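Local atomic coordinates of glutaredoxin (Populus tremula x Populus tremuloides, PDB entry 2E7P), a protein that holds a [2Fe-2S] cluster together with glutathione and probably reduces protein and small-molecule disulfides at the expense of glutathione. Residues C[11-16]-C[62-67]; C[34-39]-C[73-78]; C[41-46]-C[97-102]. All coordinates share one frame; numbering follows the deposited sequence.

Contact 1: residues C[11-16]-C[62-67]; sequences KKAKEL and QSALAH. With GSH (glutathione), chain H.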
# COMPACT_ATOMS: atom_id res chain seq x y z
N LYS C 11 25.69 -0.30 -4.41
CA LYS C 11 26.23 0.82 -5.17
C LYS C 11 25.10 1.57 -5.87
O LYS C 11 25.02 2.79 -5.75
CB LYS C 11 27.25 0.33 -6.21
CG LYS C 11 27.98 1.47 -6.92
CD LYS C 11 29.15 0.97 -7.74
CE LYS C 11 30.29 1.98 -7.67
NZ LYS C 11 30.14 3.04 -8.71
N LYS C 12 24.25 0.82 -6.57
CA LYS C 12 23.13 1.37 -7.33
C LYS C 12 22.10 2.07 -6.40
O LYS C 12 21.69 3.20 -6.68
CB LYS C 12 22.48 0.28 -8.18
CG LYS C 12 21.37 0.76 -9.05
CD LYS C 12 20.72 -0.40 -9.75
CE LYS C 12 19.96 0.03 -10.97
NZ LYS C 12 19.89 -1.10 -11.93
N ALA C 13 21.75 1.43 -5.28
CA ALA C 13 20.85 2.07 -4.28
C ALA C 13 21.39 3.40 -3.75
O ALA C 13 20.67 4.40 -3.68
CB ALA C 13 20.53 1.10 -3.11
N LYS C 14 22.66 3.42 -3.37
CA LYS C 14 23.27 4.65 -2.86
C LYS C 14 23.24 5.81 -3.88
O LYS C 14 23.01 6.96 -3.51
CB LYS C 14 24.68 4.40 -2.35
CG LYS C 14 24.71 3.66 -1.00
CD LYS C 14 26.09 3.72 -0.36
CE LYS C 14 26.28 2.61 0.67
NZ LYS C 14 27.35 3.00 1.63
N GLU C 15 23.45 5.47 -5.15
CA GLU C 15 23.42 6.44 -6.22
C GLU C 15 22.02 7.00 -6.38
O GLU C 15 21.83 8.22 -6.40
CB GLU C 15 23.83 5.79 -7.54
CG GLU C 15 25.32 5.51 -7.69
CD GLU C 15 25.64 4.94 -9.07
OE1 GLU C 15 25.51 5.71 -10.06
OE2 GLU C 15 26.02 3.73 -9.15
N LEU C 16 21.05 6.11 -6.52
CA LEU C 16 19.64 6.47 -6.59
C LEU C 16 19.26 7.40 -5.45
O LEU C 16 18.65 8.42 -5.69
CB LEU C 16 18.75 5.23 -6.59
CG LEU C 16 18.77 4.44 -7.89
CD1 LEU C 16 17.99 3.13 -7.73
CD2 LEU C 16 18.24 5.25 -9.11
N GLN C 62 16.01 -3.26 -2.71
CA GLN C 62 15.32 -3.22 -1.42
C GLN C 62 16.12 -3.85 -0.30
O GLN C 62 16.24 -3.25 0.77
CB GLN C 62 13.95 -3.88 -1.50
CG GLN C 62 13.02 -3.51 -0.29
CD GLN C 62 11.56 -3.80 -0.58
OE1 GLN C 62 11.18 -3.93 -1.73
NE2 GLN C 62 10.74 -3.90 0.47
N SER C 63 16.70 -5.03 -0.53
CA SER C 63 17.53 -5.64 0.51
C SER C 63 18.84 -4.87 0.73
O SER C 63 19.27 -4.71 1.87
CB SER C 63 17.73 -7.16 0.30
OG SER C 63 18.48 -7.41 -0.86
N ALA C 64 19.42 -4.31 -0.34
CA ALA C 64 20.52 -3.34 -0.19
C ALA C 64 20.09 -2.17 0.70
O ALA C 64 20.88 -1.68 1.51
CB ALA C 64 20.97 -2.79 -1.56
N LEU C 65 18.86 -1.69 0.53
CA LEU C 65 18.41 -0.58 1.36
C LEU C 65 18.23 -1.05 2.80
O LEU C 65 18.54 -0.31 3.74
CB LEU C 65 17.11 0.05 0.82
CG LEU C 65 17.27 1.01 -0.38
CD1 LEU C 65 15.89 1.18 -1.05
CD2 LEU C 65 17.82 2.35 0.09
N ALA C 66 17.74 -2.28 2.97
CA ALA C 66 17.62 -2.88 4.29
C ALA C 66 18.97 -2.95 5.00
O ALA C 66 19.13 -2.43 6.11
CB ALA C 66 16.96 -4.23 4.21
N HIS C 67 19.95 -3.55 4.33
CA HIS C 67 21.30 -3.67 4.92
C HIS C 67 21.89 -2.29 5.25
O HIS C 67 22.53 -2.08 6.28
CB HIS C 67 22.23 -4.39 3.96
CG HIS C 67 22.09 -5.88 3.97
ND1 HIS C 67 22.38 -6.64 5.09
CD2 HIS C 67 21.71 -6.75 3.01
CE1 HIS C 67 22.18 -7.92 4.81
NE2 HIS C 67 21.80 -8.02 3.55
N1 GSH H . 6.40 2.09 9.71
CA1 GSH H . 6.66 2.00 8.27
C1 GSH H . 6.54 3.38 7.69
O11 GSH H . 6.96 3.67 6.54
O12 GSH H . 6.01 4.24 8.44
CB1 GSH H . 5.71 0.97 7.64
CG1 GSH H . 6.02 0.71 6.14
CD1 GSH H . 5.39 -0.58 5.66
OE1 GSH H . 4.81 -1.34 6.42
N2 GSH H . 5.59 -0.88 4.39
CA2 GSH H . 5.07 -2.13 3.81
C2 GSH H . 6.20 -2.79 3.05
O2 GSH H . 7.17 -2.15 2.61
CB2 GSH H . 3.88 -1.81 2.85
SG2 GSH H . 2.31 -0.94 3.26
N3 GSH H . 6.15 -4.11 2.87
CA3 GSH H . 7.17 -4.81 2.13
C3 GSH H . 7.05 -4.38 0.67
O31 GSH H . 5.96 -4.02 0.17
O32 GSH H . 8.08 -4.43 -0.02
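Ala13 of helix 3-18 sets its methyl group against Ala64 and Leu65 of helix 58-69, joining two helices that lie on one side of the sheet in this thioredoxin fold. The packing between the two segments is wholly apolar, and no hydrogen bond crosses it. Ala13 CB lies 4.2 Å from Ala64 CB, methyl to methyl, and 4.3 Å from Leu65 CG, the branch point of the leucine. The small side chains bring the helices close, with the CA atoms of Ala13 and Leu65 6.7 Å apart. All three residues are buried, although the two segments share only 95 Å² of buried surface, more than half of it on Ala13. Leu65 does not aim its CB straight at helix 3-18; its outer part bends nearer, while the side chain also packs on Phe25 and Phe78 of the sheet.

Charged groups flank this apolar seam. Lys12 NZ forms a salt bridge with Asp57 OD2, and Lys14 makes a cation-pi contact with Trp68.

Polar contacts with the ligand come from the side of helix 58-69 turned away from helix 3-18. There a chi1 of -163° swings CG of Gln62 to the side opposite the backbone N, and the extended chain carries the amide out to the glycyl carboxylate of glutathione, chain H. The amide nitrogen is shared with Gly72 O, and OE1 receives a weak hydrogen bond from Lys27 NZ, a group that also binds the tripeptide. Gln62 NE2 donates to the glutathione atom O32 over 2.8 Å, almost perfectly straight at 177°.

Contact 2: residues C[34-39]-C[73-78]; sequences NRVKQL and TVPNVF. With GSH (glutathione), chain H; GSH (glutathione), chain G.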
# COMPACT_ATOMS: atom_id res chain seq x y z
N ASN C 34 1.89 6.45 -1.16
CA ASN C 34 1.03 7.60 -1.59
C ASN C 34 0.83 8.73 -0.58
O ASN C 34 0.73 9.87 -0.96
CB ASN C 34 -0.33 7.08 -2.06
CG ASN C 34 -0.19 6.15 -3.27
OD1 ASN C 34 0.79 6.24 -4.00
ND2 ASN C 34 -1.14 5.23 -3.45
N ARG C 35 0.75 8.38 0.71
CA ARG C 35 0.65 9.38 1.79
C ARG C 35 1.94 10.26 1.85
O ARG C 35 1.88 11.48 1.98
CB ARG C 35 0.39 8.66 3.13
CG ARG C 35 0.24 9.59 4.40
CD ARG C 35 -0.92 10.59 4.30
NE ARG C 35 -0.99 11.41 5.51
CZ ARG C 35 -1.25 12.72 5.54
NH1 ARG C 35 -1.46 13.39 4.41
NH2 ARG C 35 -1.27 13.37 6.72
N VAL C 36 3.10 9.63 1.74
CA VAL C 36 4.33 10.41 1.63
C VAL C 36 4.33 11.35 0.42
O VAL C 36 4.68 12.52 0.53
CB VAL C 36 5.56 9.49 1.60
CG1 VAL C 36 6.81 10.23 1.09
CG2 VAL C 36 5.77 8.94 3.01
N LYS C 37 3.90 10.85 -0.72
CA LYS C 37 3.79 11.66 -1.93
C LYS C 37 2.85 12.84 -1.72
O LYS C 37 3.13 13.95 -2.18
CB LYS C 37 3.30 10.76 -3.09
CG LYS C 37 4.38 9.80 -3.61
CD LYS C 37 3.74 8.70 -4.38
CE LYS C 37 4.74 7.55 -4.67
NZ LYS C 37 4.16 6.62 -5.65
N GLN C 38 1.70 12.56 -1.08
CA GLN C 38 0.73 13.60 -0.72
C GLN C 38 1.36 14.70 0.13
O GLN C 38 1.22 15.88 -0.15
CB GLN C 38 -0.45 12.97 0.05
CG GLN C 38 -1.59 14.00 0.35
CD GLN C 38 -2.78 13.36 1.03
OE1 GLN C 38 -2.61 12.48 1.88
NE2 GLN C 38 -3.99 13.80 0.68
N LEU C 39 2.07 14.30 1.18
CA LEU C 39 2.76 15.25 2.07
C LEU C 39 3.85 16.03 1.37
O LEU C 39 3.98 17.22 1.60
CB LEU C 39 3.34 14.50 3.29
CG LEU C 39 2.19 14.05 4.21
CD1 LEU C 39 2.63 13.00 5.25
CD2 LEU C 39 1.51 15.34 4.85
N THR C 73 11.51 -1.60 4.32
CA THR C 73 10.13 -1.35 3.94
C THR C 73 10.06 -0.08 3.08
O THR C 73 11.01 0.72 3.06
CB THR C 73 9.26 -1.12 5.20
OG1 THR C 73 9.83 -0.04 5.97
CG2 THR C 73 9.13 -2.39 6.08
N VAL C 74 8.94 0.11 2.39
CA VAL C 74 8.66 1.35 1.66
C VAL C 74 7.52 2.09 2.38
O VAL C 74 6.70 1.44 3.04
CB VAL C 74 8.29 1.04 0.19
CG1 VAL C 74 9.49 0.39 -0.53
CG2 VAL C 74 7.08 0.14 0.12
N PRO C 75 7.47 3.43 2.28
CA PRO C 75 8.43 4.28 1.58
C PRO C 75 9.74 4.42 2.36
O PRO C 75 9.77 4.32 3.59
CB PRO C 75 7.70 5.60 1.44
CG PRO C 75 6.74 5.63 2.76
CD PRO C 75 6.38 4.19 2.96
N ASN C 76 10.81 4.65 1.63
CA ASN C 76 12.11 4.92 2.24
C ASN C 76 12.54 6.26 1.66
O ASN C 76 12.77 6.38 0.47
CB ASN C 76 13.09 3.79 1.92
CG ASN C 76 14.31 3.80 2.83
OD1 ASN C 76 14.70 4.85 3.35
ND2 ASN C 76 14.88 2.62 3.07
N VAL C 77 12.56 7.29 2.52
CA VAL C 77 12.69 8.67 2.06
C VAL C 77 14.06 9.27 2.37
O VAL C 77 14.55 9.20 3.50
CB VAL C 77 11.61 9.58 2.72
CG1 VAL C 77 11.74 11.01 2.21
CG2 VAL C 77 10.17 9.02 2.48
N PHE C 78 14.64 9.90 1.37
CA PHE C 78 15.90 10.62 1.47
C PHE C 78 15.67 12.06 1.08
O PHE C 78 15.00 12.35 0.05
CB PHE C 78 16.92 10.04 0.49
CG PHE C 78 17.47 8.72 0.92
CD1 PHE C 78 18.72 8.66 1.54
CD2 PHE C 78 16.76 7.55 0.71
CE1 PHE C 78 19.25 7.41 1.95
CE2 PHE C 78 17.26 6.31 1.11
CZ PHE C 78 18.52 6.23 1.72
N1 GSH H . 6.40 2.09 9.71
CA1 GSH H . 6.66 2.00 8.27
C1 GSH H . 6.54 3.38 7.69
O11 GSH H . 6.96 3.67 6.54
O12 GSH H . 6.01 4.24 8.44
CB1 GSH H . 5.71 0.97 7.64
CG1 GSH H . 6.02 0.71 6.14
CD1 GSH H . 5.39 -0.58 5.66
OE1 GSH H . 4.81 -1.34 6.42
N2 GSH H . 5.59 -0.88 4.39
CA2 GSH H . 5.07 -2.13 3.81
C2 GSH H . 6.20 -2.79 3.05
O2 GSH H . 7.17 -2.15 2.61
CB2 GSH H . 3.88 -1.81 2.85
SG2 GSH H . 2.31 -0.94 3.26
N3 GSH H . 6.15 -4.11 2.87
CA3 GSH H . 7.17 -4.81 2.13
C3 GSH H . 7.05 -4.38 0.67
O31 GSH H . 5.96 -4.02 0.17
O32 GSH H . 8.08 -4.43 -0.02
N1 GSH G . -4.28 0.17 -11.28
CA1 GSH G . -4.87 1.48 -11.01
C1 GSH G . -4.67 2.30 -12.24
O11 GSH G . -5.19 3.43 -12.38
O12 GSH G . -3.93 1.83 -13.12
CB1 GSH G . -4.08 2.07 -9.83
CG1 GSH G . -4.50 3.48 -9.33
CD1 GSH G . -4.07 3.74 -7.87
OE1 GSH G . -3.46 2.89 -7.24
N2 GSH G . -4.38 4.93 -7.34
CA2 GSH G . -4.12 5.28 -5.95
C2 GSH G . -5.46 5.39 -5.30
O2 GSH G . -6.40 5.78 -5.96
CB2 GSH G . -3.55 6.68 -5.91
SG2 GSH G . -1.85 6.70 -6.51
N3 GSH G . -5.62 5.10 -4.00
CA3 GSH G . -6.88 5.20 -3.26
C3 GSH G . -7.26 6.66 -3.03
O31 GSH G . -6.49 7.59 -3.36
O32 GSH G . -8.35 6.93 -2.51
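Val36 of helix 31-42 faces Pro75, their CA atoms 7.4 Å apart, where the chain enters strand 76-79 through a cis Val74-Pro75 peptide, the cis-proline hallmark of the thioredoxin fold. The rotation of Val36 (chi1 164°) gives each methyl its own partner. CG2 presses on the CG corner of the proline ring, 3.5 Å from Pro75 CG and closer than two carbons normally sit, the two side chains crossing at a slant. CG1 meets Val77 CG2 at 3.8 Å, tip to tip. All three side chains are buried, and no hydrogen bond links the segments. Pro75 also packs on Tyr32, Cys33 and Cys87, which places it between helix 31-42 and the start of helix 87-95.

Farther round the helix, Arg35 NH1 donates to Gln38 OE1 at 2.9 Å, approaching from above the carbonyl plane, while Leu39 CD1 sits over the centre of the guanidinium face. The side chain of Asn34 leaves the helix on the side away from segment 73-78, and its ND2 lies 3.5 Å from SG2 of glutathione, chain G, bound by the third subunit. With the amide gone, as in an alanine at this position, the sulfur would probably lose its neighbour and a gap open beside it.

On the ligand side of the loop, Val74 N donates to O2 of glutathione, chain H, at 2.9 Å, and N2 of the same molecule returns a bond of 2.9 Å to Val74 O, pairing as an antiparallel strand would. These bonds use only backbone atoms of Val74, although its CG2 also rests against O2. Gripping the cysteinyl unit at both amide and carbonyl is consistent with holding its sulfur in place for the redox centre.

Contact 3: residues C[41-46]-C[97-102]; sequences TQVGAS and NELLPL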
# COMPACT_ATOMS: atom_id res chain seq x y z
N THR C 41 3.93 16.70 -2.01
CA THR C 41 3.19 17.58 -2.92
C THR C 41 2.55 18.74 -2.13
O THR C 41 2.54 19.87 -2.61
CB THR C 41 2.10 16.80 -3.68
OG1 THR C 41 2.70 15.73 -4.42
CG2 THR C 41 1.24 17.68 -4.61
N GLN C 42 2.02 18.46 -0.94
CA GLN C 42 1.38 19.50 -0.12
C GLN C 42 2.39 20.60 0.26
O GLN C 42 2.07 21.77 0.21
CB GLN C 42 0.75 18.91 1.14
CG GLN C 42 0.15 19.98 2.10
CD GLN C 42 -0.42 19.37 3.36
OE1 GLN C 42 0.11 18.38 3.88
NE2 GLN C 42 -1.51 19.92 3.85
N VAL C 43 3.62 20.21 0.58
CA VAL C 43 4.63 21.19 0.94
C VAL C 43 5.30 21.83 -0.33
O VAL C 43 6.20 22.65 -0.22
CB VAL C 43 5.62 20.57 1.96
CG1 VAL C 43 6.56 19.60 1.26
CG2 VAL C 43 6.42 21.66 2.73
N GLY C 44 4.80 21.49 -1.53
CA GLY C 44 5.36 22.00 -2.78
C GLY C 44 6.76 21.51 -3.18
O GLY C 44 7.47 22.18 -3.94
N ALA C 45 7.16 20.34 -2.71
CA ALA C 45 8.49 19.81 -3.00
C ALA C 45 8.46 19.07 -4.33
O ALA C 45 7.44 18.48 -4.66
CB ALA C 45 8.90 18.85 -1.92
N SER C 46 9.55 19.11 -5.10
CA SER C 46 9.71 18.16 -6.21
C SER C 46 10.51 16.97 -5.71
O SER C 46 11.40 17.12 -4.86
CB SER C 46 10.46 18.77 -7.41
OG SER C 46 10.18 20.16 -7.55
N ASN C 97 5.95 20.74 11.61
CA ASN C 97 6.47 21.83 10.77
C ASN C 97 7.97 21.73 10.56
O ASN C 97 8.67 22.73 10.50
CB ASN C 97 6.11 23.21 11.38
CG ASN C 97 5.72 24.24 10.32
OD1 ASN C 97 5.70 23.93 9.12
ND2 ASN C 97 5.39 25.45 10.75
N GLU C 98 8.46 20.51 10.48
CA GLU C 98 9.88 20.32 10.34
C GLU C 98 10.26 19.94 8.91
O GLU C 98 11.43 19.95 8.56
CB GLU C 98 10.35 19.30 11.37
CG GLU C 98 10.51 19.96 12.76
CD GLU C 98 10.73 18.97 13.88
OE1 GLU C 98 10.74 17.75 13.60
OE2 GLU C 98 10.85 19.43 15.04
N LEU C 99 9.25 19.61 8.10
CA LEU C 99 9.45 19.11 6.74
C LEU C 99 9.95 20.21 5.82
O LEU C 99 10.91 19.99 5.10
CB LEU C 99 8.15 18.49 6.19
CG LEU C 99 8.15 17.75 4.86
CD1 LEU C 99 9.21 16.63 4.90
CD2 LEU C 99 6.74 17.22 4.58
N LEU C 100 9.35 21.39 5.89
CA LEU C 100 9.84 22.50 5.08
C LEU C 100 11.34 22.89 5.35
O LEU C 100 12.09 22.94 4.41
CB LEU C 100 8.87 23.69 5.06
CG LEU C 100 9.35 24.83 4.17
CD1 LEU C 100 9.29 24.47 2.69
CD2 LEU C 100 8.60 26.11 4.50
N PRO C 101 11.74 23.19 6.61
CA PRO C 101 13.19 23.39 6.88
C PRO C 101 14.13 22.30 6.36
O PRO C 101 15.19 22.63 5.83
CB PRO C 101 13.26 23.50 8.41
CG PRO C 101 11.92 23.95 8.82
CD PRO C 101 10.93 23.46 7.82
N LEU C 102 13.76 21.02 6.46
CA LEU C 102 14.61 19.95 5.90
C LEU C 102 14.88 20.17 4.42
O LEU C 102 16.03 20.03 3.94
CB LEU C 102 13.98 18.57 6.07
CG LEU C 102 13.99 17.91 7.45
CD1 LEU C 102 13.06 16.70 7.38
CD2 LEU C 102 15.42 17.50 7.82
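Val43, next to Gly44 of the Schellman motif that closes helix 31-42, spreads its two methyls over Leu99 and Leu100 in the first turn of helix 99-110. The inner part of the contact is Leu99, a buried side chain whose CD2 comes to 4.1 Å from Val43 CG1. Its chi1 of -172° turns the branched end away from its own backbone N and out toward Val43, and the leucine also packs on Lys93. The outer part is Leu100, exposed to solvent. It meets the second methyl on its flank: Val43 CG2 lies 3.9 Å from Leu100 CB and 4.0 Å from Leu100 CD1. The distances on the two sides are alike; what differs is the surrounding, protein around Leu99 and solvent beside Leu100. Val43 itself is only partly exposed and supplies over half of the 128 Å² buried between the segments, an entirely apolar surface without a hydrogen bond across it.

A Schellman motif stands on each side. Gly44 has a phi of 69°, and its N bonds to Thr41 O at 3.0 Å. Asn97, also at positive phi, ends helix 87-95 in the same way, shortly before Leu99 opens the next helix. The contact thus sets the C-terminal turn of one helix against the start of another, each beside a Schellman motif.

Val43 and Ala45 both touch Leu103, one turn further along helix 99-110, while Gln42 leans on His94, so the C-terminal helix is docked against the end of helix 31-42 beside helix 87-95.

Contacts 1 and 2 lie on opposite sides of the chain's centre, their centres about 16 Å apart, and meet where Leu65 packs on strand 76-79: Leu65 CD2 is 4.1 Å from Phe78 CE2, and Leu65 CB is as far from Asn76 ND2. Both reach the same glutathione, chain H, one at its glycyl end and the other at its cysteinyl unit. Contact 2 is nearest the redox centre, with the Pro75 side chain about 7 Å from the iron-sulfur cluster. Contact 3 shares helix 31-42 with it, their centres about 13 Å apart, and touches it where Leu39 O approaches Leu99 CD2. Contact 3 is about 24 Å, centre to centre, from contact 1, and its Leu99 side chain stays about 13 Å from a bound glutathione.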